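Local coordinates for ABC transporter periplasmic-binding protein YtfQ (Mycobacterium smegmatis, PDB 6HB0) that probably binds a sugar, most likely L-arabinofuranose, outside the membrane and hands it to an ABC transporter for uptake, at residues D188-L202 / Q214-I226. Sequence-based numbering, arbitrary orientation.
Sequences DFTRSGGKQVMEAFL and QNDDMGLGAMEAI
Gly194 and Gly221 face each other where helices 191-202 and 216-226 cross at -44°, their axes only 6.5 Å apart. A beta carbon on Gly221 would run into Arg191 O, and one on Gly194 into Met218 O, so bare backbone fills both places. This closeness permits CA-H...O contacts, among them Arg191 CA to Asp217 O at 3.3 Å.

Arg191 is one large bump: it lies in the hollow between Asp217, Leu220, Gly221 and Glu224. With CG anti to the backbone N (chi1 -173°) and the chain extended to NE, its guanidinium comes alongside Leu220, whose CB packs against one face, toward the rim. Its NE and NH2 grip Glu224 side-on, both reaching OE2 from the same face of the carboxylate, NH2 at 2.8 Å. Lys195 NZ makes a weaker salt bridge to OE1, so Glu224 joins two successive turns of the opposite helix.

Farther along, the small knob is Ala225, whose CB fits among Lys195, Met198, Glu199 and Leu202. Met198, flexible enough to bend at chi2 (68°), lays CG against Ala222 CB and sends CE to Ile226 CG1, 3.8 Å away.

At the N-terminal ends, Asn215 uses both ends of its amide: OD1 caps its own helix at Met218 N, and ND2 donates to Phe189 O at 3.0 Å. Met218 reaches out extended to SD, which lies 3.4 Å from Phe189 N, and the bend beyond it brings CE to Phe189 CD1. Asp216 and Asp217 hold a zinc ion beside the first turn.

The pair belongs to the alpha/beta lobe of a periplasmic binding protein, consecutive helices joined through strand 210-213. Val197, Phe201 and Ala222 rest on strand 148-154, and Phe189 packs on Trp33 and helix 160-173.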
loop_
_atom_site.group_PDB
_atom_site.type_symbol
_atom_site.label_atom_id
_atom_site.label_comp_id
_atom_site.label_asym_id
_atom_site.label_seq_id
_atom_site.Cartn_x
_atom_site.Cartn_y
_atom_site.Cartn_z
ATOM N N ASP A 188 -2.052 11.060 12.487
ATOM C CA ASP A 188 -1.192 9.935 12.878
ATOM C C ASP A 188 -1.731 8.560 12.498
ATOM O O ASP A 188 -1.465 7.586 13.161
ATOM C CB ASP A 188 -0.975 10.001 14.404
ATOM C CG ASP A 188 0.215 10.900 14.770
ATOM O OD1 ASP A 188 1.279 10.742 14.122
ATOM O OD2 ASP A 188 0.097 11.733 15.718
ATOM N N PHE A 189 -2.529 8.500 11.429
ATOM C CA PHE A 189 -3.090 7.257 10.953
ATOM C C PHE A 189 -4.018 6.541 11.926
ATOM O O PHE A 189 -4.307 5.364 11.721
ATOM C CB PHE A 189 -1.963 6.288 10.508
ATOM C CG PHE A 189 -1.280 6.664 9.211
ATOM C CD1 PHE A 189 -2.022 7.021 8.089
ATOM C CD2 PHE A 189 0.118 6.633 9.108
ATOM C CE1 PHE A 189 -1.392 7.325 6.900
ATOM C CE2 PHE A 189 0.747 6.955 7.915
ATOM C CZ PHE A 189 -0.017 7.259 6.796
ATOM N N THR A 190 -4.553 7.220 12.938
ATOM C CA THR A 190 -5.424 6.555 13.903
ATOM C C THR A 190 -6.817 7.150 13.899
ATOM O O THR A 190 -7.022 8.295 13.469
ATOM C CB THR A 190 -4.909 6.653 15.353
ATOM O OG1 THR A 190 -5.070 7.978 15.825
ATOM C CG2 THR A 190 -3.454 6.229 15.445
ATOM N N ARG A 191 -7.767 6.342 14.355
ATOM C CA ARG A 191 -9.145 6.744 14.413
ATOM C C ARG A 191 -9.336 7.931 15.342
ATOM O O ARG A 191 -10.002 8.929 14.977
ATOM C CB ARG A 191 -9.995 5.560 14.871
ATOM C CG ARG A 191 -11.485 5.844 14.788
ATOM C CD ARG A 191 -12.274 4.643 15.241
ATOM N NE ARG A 191 -13.660 4.714 14.776
ATOM C CZ ARG A 191 -14.232 3.866 13.917
ATOM N NH1 ARG A 191 -13.561 2.851 13.370
ATOM N NH2 ARG A 191 -15.505 4.042 13.599
ATOM N N SER A 192 -8.723 7.881 16.518
ATOM C CA SER A 192 -8.933 8.961 17.470
ATOM C C SER A 192 -8.205 10.222 16.970
ATOM O O SER A 192 -8.692 11.319 17.184
ATOM C CB SER A 192 -8.511 8.569 18.887
ATOM O OG SER A 192 -7.110 8.516 18.999
ATOM N N GLY A 193 -7.069 10.043 16.283
ATOM C CA GLY A 193 -6.317 11.166 15.691
ATOM C C GLY A 193 -7.145 11.834 14.611
ATOM O O GLY A 193 -7.267 13.061 14.575
ATOM N N GLY A 194 -7.744 11.020 13.734
ATOM C CA GLY A 194 -8.609 11.562 12.676
ATOM C C GLY A 194 -9.833 12.268 13.216
ATOM O O GLY A 194 -10.235 13.297 12.709
ATOM N N LYS A 195 -10.444 11.726 14.235
ATOM C CA LYS A 195 -11.627 12.347 14.849
ATOM C C LYS A 195 -11.295 13.708 15.487
ATOM O O LYS A 195 -12.008 14.681 15.276
ATOM C CB LYS A 195 -12.230 11.427 15.906
ATOM C CG LYS A 195 -13.474 11.958 16.556
ATOM C CD LYS A 195 -14.022 11.024 17.599
ATOM C CE LYS A 195 -15.395 11.490 18.029
ATOM N NZ LYS A 195 -15.986 10.351 18.745
ATOM N N GLN A 196 -10.194 13.743 16.221
ATOM C CA GLN A 196 -9.737 14.966 16.919
ATOM C C GLN A 196 -9.401 16.093 15.936
ATOM O O GLN A 196 -9.769 17.241 16.151
ATOM C CB GLN A 196 -8.542 14.623 17.770
ATOM C CG GLN A 196 -7.763 15.801 18.343
ATOM C CD GLN A 196 -6.764 15.345 19.387
ATOM O OE1 GLN A 196 -7.054 14.437 20.165
ATOM N NE2 GLN A 196 -5.602 15.979 19.423
ATOM N N VAL A 197 -8.717 15.751 14.842
ATOM C CA VAL A 197 -8.333 16.737 13.868
ATOM C C VAL A 197 -9.542 17.214 13.080
ATOM O O VAL A 197 -9.647 18.386 12.783
ATOM C CB VAL A 197 -7.265 16.191 12.915
ATOM C CG1 VAL A 197 -7.041 17.162 11.773
ATOM C CG2 VAL A 197 -5.980 15.950 13.721
ATOM N N MET A 198 -10.443 16.298 12.724
ATOM C CA MET A 198 -11.649 16.716 12.052
ATOM C C MET A 198 -12.482 17.667 12.937
ATOM O O MET A 198 -13.119 18.602 12.420
ATOM C CB MET A 198 -12.499 15.500 11.669
ATOM C CG MET A 198 -13.634 15.845 10.727
ATOM S SD MET A 198 -13.075 16.327 9.121
ATOM C CE MET A 198 -14.469 17.272 8.515
ATOM N N GLU A 199 -12.536 17.416 14.240
ATOM C CA GLU A 199 -13.239 18.357 15.151
ATOM C C GLU A 199 -12.614 19.720 15.020
ATOM O O GLU A 199 -13.307 20.729 14.897
ATOM C CB GLU A 199 -13.186 17.909 16.630
ATOM C CG GLU A 199 -14.069 16.710 17.002
ATOM C CD GLU A 199 -13.592 15.991 18.296
ATOM O OE1 GLU A 199 -12.773 16.578 19.076
ATOM O OE2 GLU A 199 -14.029 14.833 18.542
ATOM N N ALA A 200 -11.289 19.765 15.028
ATOM C CA ALA A 200 -10.582 21.026 14.912
ATOM C C ALA A 200 -10.901 21.717 13.585
ATOM O O ALA A 200 -11.054 22.919 13.537
ATOM C CB ALA A 200 -9.088 20.818 15.016
ATOM N N PHE A 201 -10.942 20.954 12.501
ATOM C CA PHE A 201 -11.222 21.509 11.190
ATOM C C PHE A 201 -12.646 22.110 11.152
ATOM O O PHE A 201 -12.863 23.160 10.545
ATOM C CB PHE A 201 -11.127 20.432 10.104
ATOM C CG PHE A 201 -9.742 19.988 9.753
ATOM C CD1 PHE A 201 -8.615 20.714 10.110
ATOM C CD2 PHE A 201 -9.570 18.854 8.987
ATOM C CE1 PHE A 201 -7.366 20.346 9.706
ATOM C CE2 PHE A 201 -8.306 18.457 8.605
ATOM C CZ PHE A 201 -7.206 19.223 8.940
ATOM N N LEU A 202 -13.604 21.391 11.699
ATOM C CA LEU A 202 -14.996 21.827 11.772
ATOM C C LEU A 202 -15.129 23.145 12.560
ATOM O O LEU A 202 -16.018 23.943 12.286
ATOM C CB LEU A 202 -15.874 20.764 12.411
ATOM C CG LEU A 202 -16.148 19.518 11.527
ATOM C CD1 LEU A 202 -16.595 18.340 12.396
ATOM C CD2 LEU A 202 -17.153 19.789 10.425
ATOM N N GLN A 214 -5.853 10.144 4.595
ATOM C CA GLN A 214 -4.766 9.350 4.065
ATOM C C GLN A 214 -4.772 7.898 4.551
ATOM O O GLN A 214 -3.942 7.139 4.088
ATOM C CB GLN A 214 -3.416 9.972 4.410
ATOM C CG GLN A 214 -3.127 11.207 3.657
ATOM C CD GLN A 214 -1.758 11.740 3.977
ATOM O OE1 GLN A 214 -1.009 11.124 4.742
ATOM N NE2 GLN A 214 -1.420 12.911 3.407
ATOM N N ASN A 215 -5.663 7.518 5.459
ATOM C CA ASN A 215 -5.980 6.109 5.681
ATOM C C ASN A 215 -7.413 5.943 6.159
ATOM O O ASN A 215 -8.105 6.927 6.455
ATOM C CB ASN A 215 -4.957 5.374 6.596
ATOM C CG ASN A 215 -5.205 5.579 8.063
ATOM O OD1 ASN A 215 -5.830 6.569 8.480
ATOM N ND2 ASN A 215 -4.695 4.643 8.877
ATOM N N ASP A 216 -7.861 4.685 6.241
ATOM C CA ASP A 216 -9.229 4.375 6.601
ATOM C C ASP A 216 -9.537 4.807 8.029
ATOM O O ASP A 216 -10.581 5.366 8.270
ATOM C CB ASP A 216 -9.578 2.872 6.396
ATOM C CG ASP A 216 -8.818 1.914 7.348
ATOM O OD1 ASP A 216 -7.652 2.214 7.718
ATOM O OD2 ASP A 216 -9.373 0.840 7.697
ATOM N N ASP A 217 -8.638 4.557 8.967
ATOM C CA ASP A 217 -8.930 4.884 10.373
ATOM C C ASP A 217 -9.208 6.365 10.610
ATOM O O ASP A 217 -10.151 6.707 11.276
ATOM C CB ASP A 217 -7.826 4.401 11.291
ATOM C CG ASP A 217 -7.690 2.876 11.290
ATOM O OD1 ASP A 217 -8.733 2.154 11.297
ATOM O OD2 ASP A 217 -6.539 2.441 11.275
ATOM N N MET A 218 -8.386 7.221 10.051
ATOM C CA MET A 218 -8.579 8.655 10.167
ATOM C C MET A 218 -9.894 9.072 9.513
ATOM O O MET A 218 -10.633 9.877 10.074
ATOM C CB MET A 218 -7.408 9.415 9.540
ATOM C CG MET A 218 -6.154 9.248 10.334
ATOM S SD MET A 218 -4.835 10.372 9.828
ATOM C CE MET A 218 -4.580 9.921 8.081
ATOM N N GLY A 219 -10.205 8.464 8.373
ATOM C CA GLY A 219 -11.492 8.682 7.716
ATOM C C GLY A 219 -12.664 8.255 8.591
ATOM O O GLY A 219 -13.675 8.946 8.651
ATOM N N LEU A 220 -12.541 7.123 9.293
ATOM C CA LEU A 220 -13.619 6.697 10.125
ATOM C C LEU A 220 -13.774 7.606 11.325
ATOM O O LEU A 220 -14.881 7.880 11.727
ATOM C CB LEU A 220 -13.469 5.244 10.545
ATOM C CG LEU A 220 -13.487 4.240 9.390
ATOM C CD1 LEU A 220 -12.837 2.911 9.783
ATOM C CD2 LEU A 220 -14.924 4.054 8.968
ATOM N N GLY A 221 -12.667 8.091 11.871
ATOM C CA GLY A 221 -12.697 9.072 12.950
ATOM C C GLY A 221 -13.415 10.332 12.546
ATOM O O GLY A 221 -14.265 10.834 13.289
ATOM N N ALA A 222 -13.057 10.818 11.364
ATOM C CA ALA A 222 -13.603 12.039 10.772
ATOM C C ALA A 222 -15.092 11.934 10.585
ATOM O O ALA A 222 -15.807 12.840 10.902
ATOM C CB ALA A 222 -12.926 12.326 9.440
ATOM N N MET A 223 -15.533 10.800 10.076
ATOM C CA MET A 223 -16.938 10.482 9.910
ATOM C C MET A 223 -17.695 10.627 11.245
ATOM O O MET A 223 -18.766 11.214 11.301
ATOM C CB MET A 223 -17.002 9.044 9.363
ATOM C CG MET A 223 -18.335 8.392 9.201
ATOM S SD MET A 223 -18.125 6.611 8.872
ATOM C CE MET A 223 -18.265 5.942 10.532
ATOM N N GLU A 224 -17.130 10.136 12.339
ATOM C CA GLU A 224 -17.756 10.314 13.653
ATOM C C GLU A 224 -17.778 11.743 14.106
ATOM O O GLU A 224 -18.726 12.146 14.759
ATOM C CB GLU A 224 -17.039 9.494 14.701
ATOM C CG GLU A 224 -17.235 8.007 14.565
ATOM C CD GLU A 224 -16.453 7.209 15.618
ATOM O OE1 GLU A 224 -16.013 7.797 16.645
ATOM O OE2 GLU A 224 -16.282 5.985 15.404
ATOM N N ALA A 225 -16.739 12.525 13.787
ATOM C CA ALA A 225 -16.722 13.939 14.170
ATOM C C ALA A 225 -17.782 14.699 13.396
ATOM O O ALA A 225 -18.443 15.592 13.935
ATOM C CB ALA A 225 -15.361 14.564 13.936
ATOM N N ILE A 226 -17.926 14.340 12.136
ATOM C CA ILE A 226 -18.894 14.976 11.272
ATOM C C ILE A 226 -20.291 14.695 11.785
ATOM O O ILE A 226 -21.117 15.617 11.860
ATOM C CB ILE A 226 -18.721 14.508 9.796
ATOM C CG1 ILE A 226 -17.415 15.050 9.270
ATOM C CG2 ILE A 226 -19.813 15.097 8.892
ATOM C CD1 ILE A 226 -16.934 14.421 8.004
HETATM O O HOH W 1 -10.476 2.333 13.007
#